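Long-range contacts in lipid transferase CIDEC (Mus musculus, PDB 4MAC), which transfers triacylglycerol between lipid droplets in white adipose tissue, driving their fusion and enlargement, and pairs with itself through the CIDE-N domain described here: residues Leu43-Lys48 with Val78-Gln83; Pro9-Cys14 with Gly26-Ser31. One frame throughout, in Å; residues are numbered along the deposited sequence.

In the fold
Both contacts belong to the CIDE-N domain, a ubiquitin-like roll in which helix 32-43 packs on a mixed sheet, and they lie on opposite sides of the domain's centre, about 20 Å apart between centres. Interaction 1 has no hydrogen bond between its segments: the loop leaving helix 32-43 lays aliphatic side chains on the end of strand 75-80, buried at V78 and exposed at K46. Interaction 2 is backbone pairing inside the hairpin of strands 12-17 and 24-29, with side chains added on both sheet faces. Strands 12-17 and 75-80 are neighbours in the sheet, so the shared sheet connects the two contacts. Interaction 2 alone meets the second subunit of the assembly.

Interaction 1 of 2, residues Leu43-Lys48 with Val78-Gln83; sequences LKLKDK and VLLKGQ
V78 and L80, near the end of strand 75-80, receive L43, the last residue of helix 32-43, and L45 from the loop after it. These two strand residues make up the tight side. V78 CG2 is met tip to tip by CD1 of L43, while L45 crosses it obliquely and brings its CD1 to 3.7 Å from V78 CG2. With chi1 at -48°, V78 CG1 lies anti to the carbonyl carbon, which leaves CG2 between the backbone N and that carbon, turned toward the loop. V39 of the helix touches both L45 and V78, and V16 of strand 12-17 touches L43 and V78, so this end belongs to the hydrophobic core between helix and sheet. The buried L80 packs closer still: its CD2 lies 4.1 Å from L45 CD1 and presses on the loop backbone, 3.3 Å from D47 O and 3.4 Å from K48 O.

The loose side lies at K46, D47 and K48, all exposed. Here the other branch of L80, CD1, is crossed by the aliphatic part of K46, with K46 CG at 3.7 Å from L80 CD1, and the K46 chain runs on extended.

K48 N donates to D47 OD1 through the anti lone pair of the carboxylate oxygen, and L80 N donates to Q83 OE1 at 2.9 Å, nearly straight at 176° but from above the amide plane. Q83 N returns a bond to L80 O, closing a type II turn. The hydrogen bonds of K48 N and L80 N stay within their own segments, and cohesion between them rests on aliphatic packing.

Interaction 2 of 2, residues Pro9-Cys14 with Gly26-Ser31; sequences PRARPC and GIMAHS
R12 and C14 pair with A29 and I27 across the antiparallel hairpin of strands 12-17 and 24-29. Four backbone hydrogen bonds form two reciprocal pairs, R12 with A29 and C14 with I27; the shortest runs from R12 N to A29 O at 2.7 Å and is straight. P13, which has no N-H to give, occupies the non-hydrogen-bonded position opposite M28, where M28 CA makes a C-H...O contact with R12 O.

Apolar packing follows the two faces of the sheet. M28 and P13 lie side by side, with M28 SD 3.6 Å from P13 CA; bends at chi2 (-55°) and chi3 (-62°) fold the thioether back over the neighbouring strand, and its CE lies against the A11 carbonyl, 3.2 Å from A11 O. On the other face C14 SG meets A29 CB at 4.1 Å; beyond them A29 touches L35 of helix 32-43 and C14 touches F67 of helix 64-69, with which R12 makes a cation-pi contact.

Where strand 24-29 ends and strand 12-17 begins, A11 CB stands over one face of the H30 imidazole in a CH-pi contact, 3.6 Å from the ring centroid. H30 ND1 is hydrogen-bonded to T8 O, which helps to fix the ring's rotation. Backbone bonds set the hairpin's register, while its proline and thioether face packs on Y66 of the second subunit and the G26 backbone adds hydrogen bonds to that subunit.

Interaction 1 of 2, residues Leu43-Lys48 with Val78-Gln83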
ATOM      1  N   LEU A  43       5.736  -4.291  -8.354  1.00 32.22           N
ATOM      2  CA  LEU A  43       6.455  -3.038  -8.201  1.00 32.04           C
ATOM      3  C   LEU A  43       7.189  -2.677  -9.540  1.00 32.65           C
ATOM      4  O   LEU A  43       7.768  -1.596  -9.678  1.00 33.25           O
ATOM      5  CB  LEU A  43       7.441  -3.199  -7.021  1.00 31.41           C
ATOM      6  CG  LEU A  43       6.881  -3.273  -5.576  1.00 32.37           C
ATOM      7  CD1 LEU A  43       8.016  -3.347  -4.570  1.00 29.49           C
ATOM      8  CD2 LEU A  43       6.069  -1.997  -5.270  1.00 28.54           C
ATOM      9  N   LYS A  44       7.124  -3.567 -10.528  1.00 32.81           N
ATOM     10  CA  LYS A  44       7.754  -3.343 -11.847  1.00 33.83           C
ATOM     11  C   LYS A  44       9.279  -3.294 -11.686  1.00 32.63           C
ATOM     12  O   LYS A  44       9.944  -2.391 -12.184  1.00 32.48           O
ATOM     13  CB  LYS A  44       7.241  -2.049 -12.475  1.00 34.46           C
ATOM     14  CG  LYS A  44       5.690  -1.970 -12.606  1.00 40.53           C
ATOM     15  CD  LYS A  44       5.302  -0.808 -13.555  1.00 44.04           C
ATOM     16  CE  LYS A  44       3.836  -0.948 -14.081  1.00 50.20           C
ATOM     17  NZ  LYS A  44       3.613  -1.844 -15.281  1.00 52.43           N
ATOM     18  N   LEU A  45       9.816  -4.243 -10.928  1.00 31.25           N
ATOM     19  CA  LEU A  45      11.239  -4.237 -10.591  1.00 31.48           C
ATOM     20  C   LEU A  45      11.992  -4.710 -11.809  1.00 31.40           C
ATOM     21  O   LEU A  45      11.499  -5.574 -12.511  1.00 31.70           O
ATOM     22  CB  LEU A  45      11.494  -5.219  -9.446  1.00 31.86           C
ATOM     23  CG  LEU A  45      10.803  -4.922  -8.110  1.00 30.52           C
ATOM     24  CD1 LEU A  45      11.174  -5.963  -7.094  1.00 33.30           C
ATOM     25  CD2 LEU A  45      11.184  -3.539  -7.607  1.00 34.05           C
ATOM     26  N   LYS A  46      13.174  -4.171 -12.075  1.00 31.39           N
ATOM     27  CA  LYS A  46      13.944  -4.592 -13.261  1.00 30.71           C
ATOM     28  C   LYS A  46      14.445  -6.052 -13.207  1.00 30.77           C
ATOM     29  O   LYS A  46      14.716  -6.634 -14.238  1.00 30.59           O
ATOM     30  CB  LYS A  46      15.093  -3.603 -13.566  1.00 30.22           C
ATOM     31  CG  LYS A  46      16.163  -3.531 -12.513  1.00 29.70           C
ATOM     32  CD  LYS A  46      17.418  -2.712 -12.960  1.00 31.29           C
ATOM     33  CE  LYS A  46      18.532  -2.805 -11.889  1.00 33.94           C
ATOM     34  NZ  LYS A  46      19.480  -1.655 -11.823  1.00 31.33           N
ATOM     35  N   ASP A  47      14.518  -6.645 -12.027  1.00 30.37           N
ATOM     36  CA  ASP A  47      14.957  -8.011 -11.866  1.00 31.50           C
ATOM     37  C   ASP A  47      14.436  -8.478 -10.505  1.00 32.33           C
ATOM     38  O   ASP A  47      13.797  -7.699  -9.780  1.00 32.19           O
ATOM     39  CB  ASP A  47      16.511  -8.087 -11.872  1.00 31.87           C
ATOM     40  CG  ASP A  47      17.047  -9.454 -12.423  1.00 33.57           C
ATOM     41  OD1 ASP A  47      16.477 -10.516 -12.073  1.00 32.42           O
ATOM     42  OD2 ASP A  47      18.050  -9.460 -13.195  1.00 34.13           O
ATOM     43  N   LYS A  48      14.756  -9.723 -10.160  1.00 32.10           N
ATOM     44  CA  LYS A  48      14.260 -10.398  -8.962  1.00 33.10           C
ATOM     45  C   LYS A  48      14.822  -9.751  -7.708  1.00 32.66           C
ATOM     46  O   LYS A  48      15.930  -9.209  -7.719  1.00 30.43           O
ATOM     47  CB  LYS A  48      14.677 -11.867  -9.008  1.00 33.75           C
ATOM     48  CG  LYS A  48      13.659 -12.835  -8.426  1.00 40.34           C
ATOM     49  CD  LYS A  48      13.438 -14.089  -9.316  1.00 45.62           C
ATOM     50  CE  LYS A  48      14.274 -15.311  -8.867  1.00 51.06           C
ATOM     51  NZ  LYS A  48      13.427 -16.353  -8.180  1.00 51.41           N
ATOM     52  N   VAL A  78      12.133  -3.405  -0.834  1.00 27.55           N
ATOM     53  CA  VAL A  78      12.837  -4.454  -1.531  1.00 29.00           C
ATOM     54  C   VAL A  78      14.161  -3.935  -2.070  1.00 29.15           C
ATOM     55  O   VAL A  78      14.260  -2.813  -2.571  1.00 29.70           O
ATOM     56  CB  VAL A  78      12.011  -5.171  -2.622  1.00 30.14           C
ATOM     57  CG1 VAL A  78      10.681  -5.549  -2.055  1.00 31.53           C
ATOM     58  CG2 VAL A  78      11.814  -4.314  -3.841  1.00 31.87           C
ATOM     59  N   LEU A  79      15.173  -4.760  -1.964  1.00 28.14           N
ATOM     60  CA  LEU A  79      16.467  -4.414  -2.523  1.00 29.56           C
ATOM     61  C   LEU A  79      16.797  -5.416  -3.593  1.00 29.94           C
ATOM     62  O   LEU A  79      16.674  -6.630  -3.387  1.00 29.15           O
ATOM     63  CB  LEU A  79      17.538  -4.434  -1.427  1.00 28.22           C
ATOM     64  CG  LEU A  79      17.854  -3.224  -0.572  1.00 30.63           C
ATOM     65  CD1 LEU A  79      16.830  -2.148  -0.534  1.00 31.92           C
ATOM     66  CD2 LEU A  79      18.201  -3.677   0.854  1.00 30.69           C
ATOM     67  N   LEU A  80      17.225  -4.907  -4.736  1.00 30.99           N
ATOM     68  CA  LEU A  80      17.722  -5.773  -5.811  1.00 32.21           C
ATOM     69  C   LEU A  80      19.211  -5.970  -5.554  1.00 33.65           C
ATOM     70  O   LEU A  80      19.829  -5.215  -4.768  1.00 33.20           O
ATOM     71  CB  LEU A  80      17.511  -5.050  -7.168  1.00 32.01           C
ATOM     72  CG  LEU A  80      16.065  -4.668  -7.467  1.00 32.15           C
ATOM     73  CD1 LEU A  80      15.947  -3.988  -8.861  1.00 33.16           C
ATOM     74  CD2 LEU A  80      15.221  -5.910  -7.364  1.00 30.92           C
ATOM     75  N   LYS A  81      19.805  -6.951  -6.236  1.00 35.91           N
ATOM     76  CA  LYS A  81      21.250  -7.151  -6.201  1.00 36.68           C
ATOM     77  C   LYS A  81      22.042  -5.862  -6.093  1.00 38.25           C
ATOM     78  O   LYS A  81      21.939  -4.970  -6.960  1.00 38.34           O
ATOM     79  CB  LYS A  81      21.714  -7.915  -7.437  1.00 37.04           C
ATOM     80  CG  LYS A  81      23.208  -8.045  -7.501  1.00 38.31           C
ATOM     81  CD  LYS A  81      23.668  -9.130  -8.515  1.00 42.49           C
ATOM     82  CE  LYS A  81      25.148  -9.400  -8.225  1.00 42.08           C
ATOM     83  NZ  LYS A  81      25.945  -9.450  -9.464  1.00 46.03           N
ATOM     84  N   GLY A  82      22.816  -5.748  -5.003  1.00 39.61           N
ATOM     85  CA  GLY A  82      23.721  -4.614  -4.846  1.00 40.47           C
ATOM     86  C   GLY A  82      23.136  -3.260  -4.462  1.00 40.95           C
ATOM     87  O   GLY A  82      23.899  -2.300  -4.287  1.00 42.14           O
ATOM     88  N   GLN A  83      21.807  -3.158  -4.343  1.00 40.16           N
ATOM     89  CA  GLN A  83      21.144  -1.980  -3.791  1.00 39.05           C
ATOM     90  C   GLN A  83      21.310  -1.999  -2.295  1.00 39.02           C
ATOM     91  O   GLN A  83      21.392  -3.068  -1.673  1.00 38.07           O
ATOM     92  CB  GLN A  83      19.647  -2.000  -4.071  1.00 38.60           C
ATOM     93  CG  GLN A  83      19.241  -1.053  -5.183  1.00 39.84           C
ATOM     94  CD  GLN A  83      17.949  -1.443  -5.835  1.00 40.21           C
ATOM     95  OE1 GLN A  83      17.089  -2.077  -5.232  1.00 39.82           O
ATOM     96  NE2 GLN A  83      17.790  -1.059  -7.092  1.00 43.87           N
TER

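Interaction 2 of 2, residues Pro9-Cys14 with Gly26-Ser31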
ATOM      1  N   PRO A   9      -2.591 -19.575   6.242  1.00 44.13           N
ATOM      2  CA  PRO A   9      -3.641 -20.008   5.297  1.00 43.48           C
ATOM      3  C   PRO A   9      -4.325 -18.805   4.648  1.00 42.35           C
ATOM      4  O   PRO A   9      -4.558 -18.801   3.444  1.00 42.06           O
ATOM      5  CB  PRO A   9      -4.617 -20.770   6.200  1.00 43.67           C
ATOM      6  CG  PRO A   9      -3.717 -21.378   7.247  1.00 44.80           C
ATOM      7  CD  PRO A   9      -2.612 -20.380   7.478  1.00 44.56           C
ATOM      8  N   ARG A  10      -4.585 -17.784   5.456  1.00 42.07           N
ATOM      9  CA  ARG A  10      -5.109 -16.475   5.009  1.00 42.85           C
ATOM     10  C   ARG A  10      -3.973 -15.517   4.716  1.00 40.99           C
ATOM     11  O   ARG A  10      -3.157 -15.311   5.559  1.00 39.00           O
ATOM     12  CB  ARG A  10      -5.951 -15.853   6.123  1.00 42.93           C
ATOM     13  CG  ARG A  10      -5.763 -16.557   7.494  1.00 49.09           C
ATOM     14  CD  ARG A  10      -4.418 -16.348   8.255  1.00 52.28           C
ATOM     15  NE  ARG A  10      -4.654 -16.349   9.695  1.00 57.44           N
ATOM     16  CZ  ARG A  10      -5.100 -15.293  10.398  1.00 60.77           C
ATOM     17  NH1 ARG A  10      -5.344 -14.115   9.810  1.00 61.89           N
ATOM     18  NH2 ARG A  10      -5.312 -15.410  11.706  1.00 61.35           N
ATOM     19  N   ALA A  11      -3.950 -14.921   3.535  1.00 40.90           N
ATOM     20  CA  ALA A  11      -2.919 -13.935   3.207  1.00 40.55           C
ATOM     21  C   ALA A  11      -3.015 -12.684   4.066  1.00 41.39           C
ATOM     22  O   ALA A  11      -4.130 -12.275   4.453  1.00 40.75           O
ATOM     23  CB  ALA A  11      -2.982 -13.574   1.725  1.00 40.08           C
ATOM     24  N   ARG A  12      -1.846 -12.087   4.341  1.00 40.94           N
ATOM     25  CA  ARG A  12      -1.692 -10.891   5.188  1.00 40.56           C
ATOM     26  C   ARG A  12      -1.233  -9.662   4.353  1.00 38.62           C
ATOM     27  O   ARG A  12      -0.457  -9.794   3.378  1.00 36.21           O
ATOM     28  CB  ARG A  12      -0.773 -11.251   6.378  1.00 41.33           C
ATOM     29  CG  ARG A  12      -0.014 -10.146   7.111  1.00 47.53           C
ATOM     30  CD  ARG A  12       1.482 -10.106   6.722  1.00 51.95           C
ATOM     31  NE  ARG A  12       2.335  -9.997   7.911  1.00 56.07           N
ATOM     32  CZ  ARG A  12       3.000  -8.916   8.329  1.00 55.22           C
ATOM     33  NH1 ARG A  12       3.715  -9.026   9.431  1.00 55.74           N
ATOM     34  NH2 ARG A  12       2.969  -7.744   7.685  1.00 56.00           N
ATOM     35  N   PRO A  13      -1.765  -8.471   4.695  1.00 37.71           N
ATOM     36  CA  PRO A  13      -1.445  -7.246   3.975  1.00 36.70           C
ATOM     37  C   PRO A  13      -0.039  -6.677   4.290  1.00 35.91           C
ATOM     38  O   PRO A  13       0.291  -6.474   5.464  1.00 36.53           O
ATOM     39  CB  PRO A  13      -2.550  -6.269   4.426  1.00 36.85           C
ATOM     40  CG  PRO A  13      -2.956  -6.734   5.728  1.00 39.04           C
ATOM     41  CD  PRO A  13      -2.851  -8.246   5.671  1.00 38.14           C
ATOM     42  N   CYS A  14       0.741  -6.381   3.244  1.00 32.94           N
ATOM     43  CA  CYS A  14       2.116  -5.879   3.388  1.00 31.52           C
ATOM     44  C   CYS A  14       2.184  -4.598   2.603  1.00 30.44           C
ATOM     45  O   CYS A  14       1.635  -4.552   1.490  1.00 29.40           O
ATOM     46  CB  CYS A  14       3.125  -6.874   2.803  1.00 30.77           C
ATOM     47  SG  CYS A  14       2.925  -8.537   3.473  1.00 32.88           S
ATOM     48  N   GLY A  26       0.402  -1.925  -1.668  1.00 25.08           N
ATOM     49  CA  GLY A  26      -0.154  -2.937  -0.761  1.00 24.66           C
ATOM     50  C   GLY A  26      -0.236  -4.297  -1.443  1.00 24.91           C
ATOM     51  O   GLY A  26      -0.833  -4.406  -2.503  1.00 26.08           O
ATOM     52  N   ILE A  27       0.412  -5.316  -0.879  1.00 23.75           N
ATOM     53  CA  ILE A  27       0.470  -6.614  -1.523  1.00 25.50           C
ATOM     54  C   ILE A  27       0.000  -7.621  -0.506  1.00 25.57           C
ATOM     55  O   ILE A  27       0.383  -7.528   0.668  1.00 25.70           O
ATOM     56  CB  ILE A  27       1.925  -6.988  -1.928  1.00 25.82           C
ATOM     57  CG1 ILE A  27       2.515  -5.935  -2.879  1.00 26.88           C
ATOM     58  CG2 ILE A  27       1.995  -8.427  -2.509  1.00 25.57           C
ATOM     59  CD1 ILE A  27       3.933  -6.167  -3.333  1.00 26.85           C
ATOM     60  N   MET A  28      -0.827  -8.566  -0.940  1.00 26.15           N
ATOM     61  CA  MET A  28      -1.287  -9.619  -0.046  1.00 27.48           C
ATOM     62  C   MET A  28      -0.317 -10.799  -0.062  1.00 28.21           C
ATOM     63  O   MET A  28       0.106 -11.206  -1.125  1.00 28.11           O
ATOM     64  CB  MET A  28      -2.705 -10.058  -0.479  1.00 28.43           C
ATOM     65  CG  MET A  28      -3.783  -8.972  -0.228  1.00 26.92           C
ATOM     66  SD  MET A  28      -3.847  -8.398   1.491  1.00 32.36           S
ATOM     67  CE  MET A  28      -4.288  -9.905   2.364  1.00 34.47           C
ATOM     68  N   ALA A  29       0.046 -11.372   1.093  1.00 28.99           N
ATOM     69  CA  ALA A  29       1.029 -12.453   1.061  1.00 30.61           C
ATOM     70  C   ALA A  29       0.829 -13.497   2.144  1.00 31.86           C
ATOM     71  O   ALA A  29       0.434 -13.174   3.256  1.00 32.28           O
ATOM     72  CB  ALA A  29       2.445 -11.877   1.187  1.00 30.89           C
ATOM     73  N   HIS A  30       1.131 -14.749   1.814  1.00 32.75           N
ATOM     74  CA  HIS A  30       0.948 -15.838   2.753  1.00 34.06           C
ATOM     75  C   HIS A  30       2.219 -16.129   3.536  1.00 33.62           C
ATOM     76  O   HIS A  30       2.139 -16.817   4.544  1.00 34.16           O
ATOM     77  CB  HIS A  30       0.541 -17.107   2.003  1.00 35.08           C
ATOM     78  CG  HIS A  30      -0.788 -16.985   1.350  1.00 38.52           C
ATOM     79  ND1 HIS A  30      -1.975 -17.157   2.045  1.00 41.65           N
ATOM     80  CD2 HIS A  30      -1.128 -16.648   0.084  1.00 39.03           C
ATOM     81  CE1 HIS A  30      -2.989 -16.963   1.219  1.00 42.19           C
ATOM     82  NE2 HIS A  30      -2.504 -16.648   0.025  1.00 41.53           N
ATOM     83  N   SER A  31       3.372 -15.666   3.031  1.00 31.29           N
ATOM     84  CA  SER A  31       4.677 -15.870   3.647  1.00 29.42           C
ATOM     85  C   SER A  31       5.667 -14.863   3.072  1.00 29.35           C
ATOM     86  O   SER A  31       5.356 -14.167   2.108  1.00 30.49           O
ATOM     87  CB  SER A  31       5.209 -17.264   3.294  1.00 29.31           C
ATOM     88  OG  SER A  31       5.270 -17.392   1.867  1.00 24.95           O
TER